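Long-range contacts in dihydrodipicolinate synthase (PDB 3E96), which probably catalyses the condensation of pyruvate with aspartate semialdehyde to 4-hydroxy-tetrahydrodipicolinate: residues 222-226 with 240-245; 191-197 with 207-213. One frame throughout, in Å; residues are numbered along the deposited sequence.

Interaction 1 of 2, residues 222-226 with 240-245; sequences KAVEM and RIWEDI
An antiparallel helix pair on the outside of the barrel is built here from consecutive helices 220-231 and 235-252, and I241 and M226 meet where the backbones come nearest. The short axes pass 9.9 Å apart with their directions 147° apart, a spacing that leaves room for the isoleucines of one helix against the backbone of the other. I241 points at the other helix and makes the closest aliphatic approach. With CG1 anti to its own carbonyl carbon (chi1 -56°) and the chain extended beyond, its CD1 reaches the backbone at E225, lying 3.3 Å from the E225 O atom and 3.7 Å from E225 CB. The other branch turns to the M226 side, where I241 CG2 is 4.1 Å from M226 CB. One turn on, I245 repeats the approach, its CD1 resting 4.1 Å from K222 CB.

M226 stretches out as far as its sulfur and then bends at the last torsion (chi3 -84°), which carries CE across to 3.8 Å from W242 CA, near the plane of the indole and at its edge. The indole itself leads away from the contact, and its NE1 is hydrogen-bonded to K198 O.

At the more open margin, K222 runs extended and bends at its last torsion, bringing NZ to 2.9 Å from D244 OD2 in a salt bridge that uses the syn lone pair of the carboxylate. The two side chains cross at about a right angle, and the ammonium group also has a cation-pi partner in W300. E225 and R240 approach less closely, E225 OE2 standing 4.4 Å from R240 NH1. Together they form a helical hairpin in which helix 220-231, following the last strand of the TIM barrel, packs on the next helix in the chain, 235-252.

Interaction 2 of 2, residues 191-197 with 207-213; sequences WICGTAE and GAKGFTS
G207 brings its carbonyl O to 4.2 Å from W191 CB just where the preceding helix ends; its positive phi belongs to a Schellman motif. A208 follows with its CB 3.6 Å from W191 O, the acceptor that then takes the backbone N of K209 in a nearly straight bond. G210 answers in the other direction, its O accepting C193 N at 2.9 Å although the donor stands above the carbonyl plane. F211 is the parallel partner of C193, and their CB atoms are 3.9 Å apart on one face of the sheet. Its ring, turned by a chi1 of 62°, meets E197 CG with CE1 at 3.9 Å, the two side chains crossing at about a right angle. T212 donates its N to C193 O, while its CG2 lies 4.1 Å from G194 CA. S213 closes the run: its OG gives a 2.6 Å bond to E197 OE2 on the syn side of the carboxylate. That hydroxyl also accepts V216 N, so it donates one bond and accepts another.

T212 packs on K167, the predicted Schiff-base lysine, and G194 O accepts the hydroxyl of Y143, the predicted proton donor/acceptor. I192 makes backbone hydrogen bonds to strand 163-168, and F211 to T14 and S16 at the first strand, closing the eight-stranded parallel TIM barrel, while helix 200-206 connects the pair as a beta-alpha-beta crossover and F211 packs against L227 of helix 220-231.

In the fold
The two contacts illustrate how a barrel is built in layers: the centre of interaction 2 is about 9 Å, and that of interaction 1 about 17 Å, from the centre of the chain, and the two are about 14 Å apart. They come in series, interaction 2 closing before interaction 1 opens, and strand 210-213 is followed in the chain by helix 220-231. Where the layers meet, A223 CB lies 3.3 Å from E197 OE2 and M226 CE 3.4 Å from E197 O. Helix 220-231 therefore lies between the strands beside the predicted active site, with the loop at E197, and the additional helix 235-252.

Interaction 1 of 2, residues 222-226 with 240-245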
loop_
_atom_site.group_PDB
_atom_site.type_symbol
_atom_site.label_atom_id
_atom_site.label_comp_id
_atom_site.label_asym_id
_atom_site.label_seq_id
_atom_site.Cartn_x
_atom_site.Cartn_y
_atom_site.Cartn_z
ATOM N N LYS B 222 30.773 0.937 -3.728
ATOM C CA LYS B 222 30.627 -0.382 -3.114
ATOM C C LYS B 222 29.688 -1.245 -3.943
ATOM O O LYS B 222 29.916 -2.446 -4.107
ATOM C CB LYS B 222 30.086 -0.267 -1.686
ATOM C CG LYS B 222 31.094 0.254 -0.677
ATOM C CD LYS B 222 30.528 0.224 0.736
ATOM C CE LYS B 222 31.561 0.697 1.755
ATOM N NZ LYS B 222 32.765 -0.184 1.782
ATOM N N ALA B 223 28.627 -0.631 -4.462
ATOM C CA ALA B 223 27.665 -1.346 -5.285
ATOM C C ALA B 223 28.354 -1.766 -6.577
ATOM O O ALA B 223 28.182 -2.892 -7.049
ATOM C CB ALA B 223 26.465 -0.451 -5.591
ATOM N N VAL B 224 29.142 -0.854 -7.143
ATOM C CA VAL B 224 29.862 -1.138 -8.379
ATOM C C VAL B 224 30.842 -2.290 -8.181
ATOM O O VAL B 224 30.993 -3.138 -9.056
ATOM C CB VAL B 224 30.634 0.110 -8.884
ATOM C CG1 VAL B 224 31.511 -0.264 -10.075
ATOM C CG2 VAL B 224 29.646 1.193 -9.300
ATOM N N GLU B 225 31.505 -2.323 -7.029
ATOM C CA GLU B 225 32.456 -3.394 -6.749
ATOM C C GLU B 225 31.755 -4.750 -6.758
ATOM O O GLU B 225 32.301 -5.728 -7.272
ATOM C CB GLU B 225 33.128 -3.183 -5.390
ATOM C CG GLU B 225 33.887 -1.875 -5.259
ATOM C CD GLU B 225 34.573 -1.735 -3.912
ATOM O OE1 GLU B 225 34.946 -0.594 -3.548
ATOM O OE2 GLU B 225 34.747 -2.763 -3.221
ATOM N N MET B 226 30.549 -4.810 -6.194
ATOM C CA MET B 226 29.809 -6.068 -6.156
ATOM C C MET B 226 29.419 -6.500 -7.561
ATOM O O MET B 226 29.551 -7.672 -7.907
ATOM C CB MET B 226 28.542 -5.957 -5.290
ATOM C CG MET B 226 27.732 -7.271 -5.229
ATOM S SD MET B 226 26.285 -7.289 -4.106
ATOM C CE MET B 226 27.111 -7.701 -2.536
ATOM N N ARG B 240 33.455 -11.170 -0.014
ATOM C CA ARG B 240 34.122 -10.165 0.801
ATOM C C ARG B 240 33.294 -8.884 0.802
ATOM O O ARG B 240 33.031 -8.304 1.854
ATOM C CB ARG B 240 35.518 -9.880 0.247
ATOM C CG ARG B 240 36.307 -8.841 1.034
ATOM C CD ARG B 240 36.768 -7.722 0.119
ATOM N NE ARG B 240 37.484 -8.239 -1.045
ATOM C CZ ARG B 240 37.596 -7.587 -2.197
ATOM N NH1 ARG B 240 37.035 -6.394 -2.339
ATOM N NH2 ARG B 240 38.263 -8.129 -3.209
ATOM N N ILE B 241 32.889 -8.447 -0.387
ATOM C CA ILE B 241 32.086 -7.236 -0.530
ATOM C C ILE B 241 30.728 -7.448 0.139
ATOM O O ILE B 241 30.210 -6.559 0.818
ATOM C CB ILE B 241 31.870 -6.893 -2.020
ATOM C CG1 ILE B 241 33.224 -6.763 -2.721
ATOM C CG2 ILE B 241 31.086 -5.595 -2.150
ATOM C CD1 ILE B 241 33.127 -6.664 -4.238
ATOM N N TRP B 242 30.157 -8.630 -0.059
ATOM C CA TRP B 242 28.866 -8.967 0.536
ATOM C C TRP B 242 28.906 -8.841 2.064
ATOM O O TRP B 242 28.076 -8.149 2.656
ATOM C CB TRP B 242 28.467 -10.390 0.142
ATOM C CG TRP B 242 27.171 -10.843 0.735
ATOM C CD1 TRP B 242 25.913 -10.462 0.356
ATOM C CD2 TRP B 242 27.002 -11.769 1.815
ATOM N NE1 TRP B 242 24.969 -11.099 1.135
ATOM C CE2 TRP B 242 25.614 -11.906 2.039
ATOM C CE3 TRP B 242 27.892 -12.495 2.617
ATOM C CZ2 TRP B 242 25.094 -12.742 3.033
ATOM C CZ3 TRP B 242 27.375 -13.327 3.605
ATOM C CH2 TRP B 242 25.987 -13.442 3.803
ATOM N N GLU B 243 29.867 -9.505 2.703
ATOM C CA GLU B 243 29.977 -9.443 4.162
ATOM C C GLU B 243 30.143 -8.005 4.635
ATOM O O GLU B 243 29.660 -7.630 5.702
ATOM C CB GLU B 243 31.172 -10.262 4.658
ATOM C CG GLU B 243 31.027 -11.759 4.494
ATOM C CD GLU B 243 32.074 -12.520 5.278
ATOM O OE1 GLU B 243 31.994 -12.528 6.523
ATOM O OE2 GLU B 243 32.977 -13.101 4.651
ATOM N N ASP B 244 30.829 -7.209 3.824
ATOM C CA ASP B 244 31.087 -5.804 4.128
ATOM C C ASP B 244 29.811 -4.959 4.114
ATOM O O ASP B 244 29.658 -4.041 4.918
ATOM C CB ASP B 244 32.084 -5.244 3.102
ATOM C CG ASP B 244 32.551 -3.839 3.432
ATOM O OD1 ASP B 244 33.149 -3.647 4.511
ATOM O OD2 ASP B 244 32.330 -2.925 2.608
ATOM N N ILE B 245 28.892 -5.280 3.206
ATOM C CA ILE B 245 27.651 -4.518 3.064
ATOM C C ILE B 245 26.436 -5.018 3.854
ATOM O O ILE B 245 25.563 -4.226 4.210
ATOM C CB ILE B 245 27.258 -4.420 1.567
ATOM C CG1 ILE B 245 28.378 -3.730 0.782
ATOM C CG2 ILE B 245 25.963 -3.637 1.405
ATOM C CD1 ILE B 245 28.200 -3.790 -0.728
#

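Interaction 2 of 2, residues 191-197 with 207-213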
loop_
_atom_site.group_PDB
_atom_site.type_symbol
_atom_site.label_atom_id
_atom_site.label_comp_id
_atom_site.label_asym_id
_atom_site.label_seq_id
_atom_site.Cartn_x
_atom_site.Cartn_y
_atom_site.Cartn_z
ATOM N N TRP B 191 16.300 -9.961 -15.829
ATOM C CA TRP B 191 15.958 -10.403 -14.480
ATOM C C TRP B 191 16.793 -9.638 -13.467
ATOM O O TRP B 191 18.011 -9.800 -13.405
ATOM C CB TRP B 191 16.191 -11.906 -14.332
ATOM C CG TRP B 191 15.171 -12.717 -15.061
ATOM C CD1 TRP B 191 15.349 -13.416 -16.227
ATOM C CD2 TRP B 191 13.802 -12.898 -14.688
ATOM N NE1 TRP B 191 14.167 -14.022 -16.597
ATOM C CE2 TRP B 191 13.203 -13.720 -15.670
ATOM C CE3 TRP B 191 13.020 -12.446 -13.615
ATOM C CZ2 TRP B 191 11.857 -14.099 -15.610
ATOM C CZ3 TRP B 191 11.676 -12.824 -13.557
ATOM C CH2 TRP B 191 11.112 -13.643 -14.550
ATOM N N ILE B 192 16.121 -8.810 -12.672
ATOM C CA ILE B 192 16.782 -7.967 -11.678
ATOM C C ILE B 192 16.436 -8.335 -10.235
ATOM O O ILE B 192 15.268 -8.514 -9.895
ATOM C CB ILE B 192 16.382 -6.488 -11.905
ATOM C CG1 ILE B 192 16.780 -6.064 -13.322
ATOM C CG2 ILE B 192 17.051 -5.580 -10.865
ATOM C CD1 ILE B 192 16.111 -4.777 -13.789
ATOM N N CYS B 193 17.452 -8.450 -9.386
ATOM C CA CYS B 193 17.204 -8.744 -7.978
ATOM C C CYS B 193 16.681 -7.447 -7.369
ATOM O O CYS B 193 17.418 -6.466 -7.262
ATOM C CB CYS B 193 18.492 -9.154 -7.271
ATOM S SG CYS B 193 18.306 -9.258 -5.475
ATOM N N GLY B 194 15.411 -7.437 -6.978
ATOM C CA GLY B 194 14.824 -6.230 -6.416
ATOM C C GLY B 194 15.038 -6.031 -4.929
ATOM O O GLY B 194 14.490 -5.088 -4.353
ATOM N N THR B 195 15.839 -6.894 -4.306
ATOM C CA THR B 195 16.081 -6.789 -2.871
ATOM C C THR B 195 17.494 -6.362 -2.465
ATOM O O THR B 195 17.915 -6.560 -1.325
ATOM C CB THR B 195 15.688 -8.103 -2.167
ATOM O OG1 THR B 195 16.255 -9.216 -2.867
ATOM C CG2 THR B 195 14.158 -8.252 -2.156
ATOM N N ALA B 196 18.208 -5.782 -3.425
ATOM C CA ALA B 196 19.546 -5.227 -3.245
ATOM C C ALA B 196 20.725 -6.133 -2.908
ATOM O O ALA B 196 20.643 -7.356 -2.984
ATOM C CB ALA B 196 19.483 -4.064 -2.249
ATOM N N GLU B 197 21.830 -5.493 -2.539
ATOM C CA GLU B 197 23.088 -6.171 -2.251
ATOM C C GLU B 197 23.109 -7.378 -1.322
ATOM O O GLU B 197 23.893 -8.299 -1.548
ATOM C CB GLU B 197 24.130 -5.141 -1.793
ATOM C CG GLU B 197 24.562 -4.188 -2.916
ATOM C CD GLU B 197 23.754 -2.900 -2.968
ATOM O OE1 GLU B 197 22.607 -2.878 -2.472
ATOM O OE2 GLU B 197 24.270 -1.902 -3.519
ATOM N N GLY B 207 20.370 -16.761 -11.664
ATOM C CA GLY B 207 19.939 -16.260 -12.963
ATOM C C GLY B 207 19.780 -14.760 -13.152
ATOM O O GLY B 207 19.611 -14.298 -14.283
ATOM N N ALA B 208 19.824 -13.992 -12.069
ATOM C CA ALA B 208 19.674 -12.541 -12.180
ATOM C C ALA B 208 20.931 -11.930 -12.793
ATOM O O ALA B 208 22.033 -12.430 -12.576
ATOM C CB ALA B 208 19.417 -11.932 -10.804
ATOM N N LYS B 209 20.768 -10.848 -13.552
ATOM C CA LYS B 209 21.911 -10.188 -14.174
ATOM C C LYS B 209 21.973 -8.705 -13.832
ATOM O O LYS B 209 22.647 -7.925 -14.505
ATOM C CB LYS B 209 21.876 -10.381 -15.694
ATOM C CG LYS B 209 22.100 -11.824 -16.115
ATOM C CD LYS B 209 22.041 -11.986 -17.621
ATOM C CE LYS B 209 22.281 -13.434 -18.015
ATOM N NZ LYS B 209 22.296 -13.605 -19.492
ATOM N N GLY B 210 21.269 -8.330 -12.771
ATOM C CA GLY B 210 21.258 -6.951 -12.323
ATOM C C GLY B 210 20.640 -6.908 -10.939
ATOM O O GLY B 210 20.096 -7.909 -10.474
ATOM N N PHE B 211 20.737 -5.766 -10.267
ATOM C CA PHE B 211 20.144 -5.625 -8.944
ATOM C C PHE B 211 19.887 -4.159 -8.616
ATOM O O PHE B 211 20.537 -3.266 -9.160
ATOM C CB PHE B 211 21.028 -6.294 -7.867
ATOM C CG PHE B 211 22.412 -5.701 -7.725
ATOM C CD1 PHE B 211 22.634 -4.601 -6.902
ATOM C CD2 PHE B 211 23.497 -6.277 -8.381
ATOM C CE1 PHE B 211 23.915 -4.081 -6.730
ATOM C CE2 PHE B 211 24.786 -5.769 -8.219
ATOM C CZ PHE B 211 24.998 -4.667 -7.390
ATOM N N THR B 212 18.901 -3.918 -7.760
ATOM C CA THR B 212 18.565 -2.562 -7.347
ATOM C C THR B 212 19.475 -2.195 -6.190
ATOM O O THR B 212 20.057 -3.070 -5.546
ATOM C CB THR B 212 17.106 -2.462 -6.880
ATOM O OG1 THR B 212 16.877 -3.407 -5.827
ATOM C CG2 THR B 212 16.161 -2.742 -8.035
ATOM N N SER B 213 19.600 -0.903 -5.913
ATOM C CA SER B 213 20.464 -0.484 -4.821
ATOM C C SER B 213 20.088 0.870 -4.248
ATOM O O SER B 213 19.842 1.819 -4.992
ATOM C CB SER B 213 21.922 -0.442 -5.291
ATOM O OG SER B 213 22.762 0.101 -4.285
#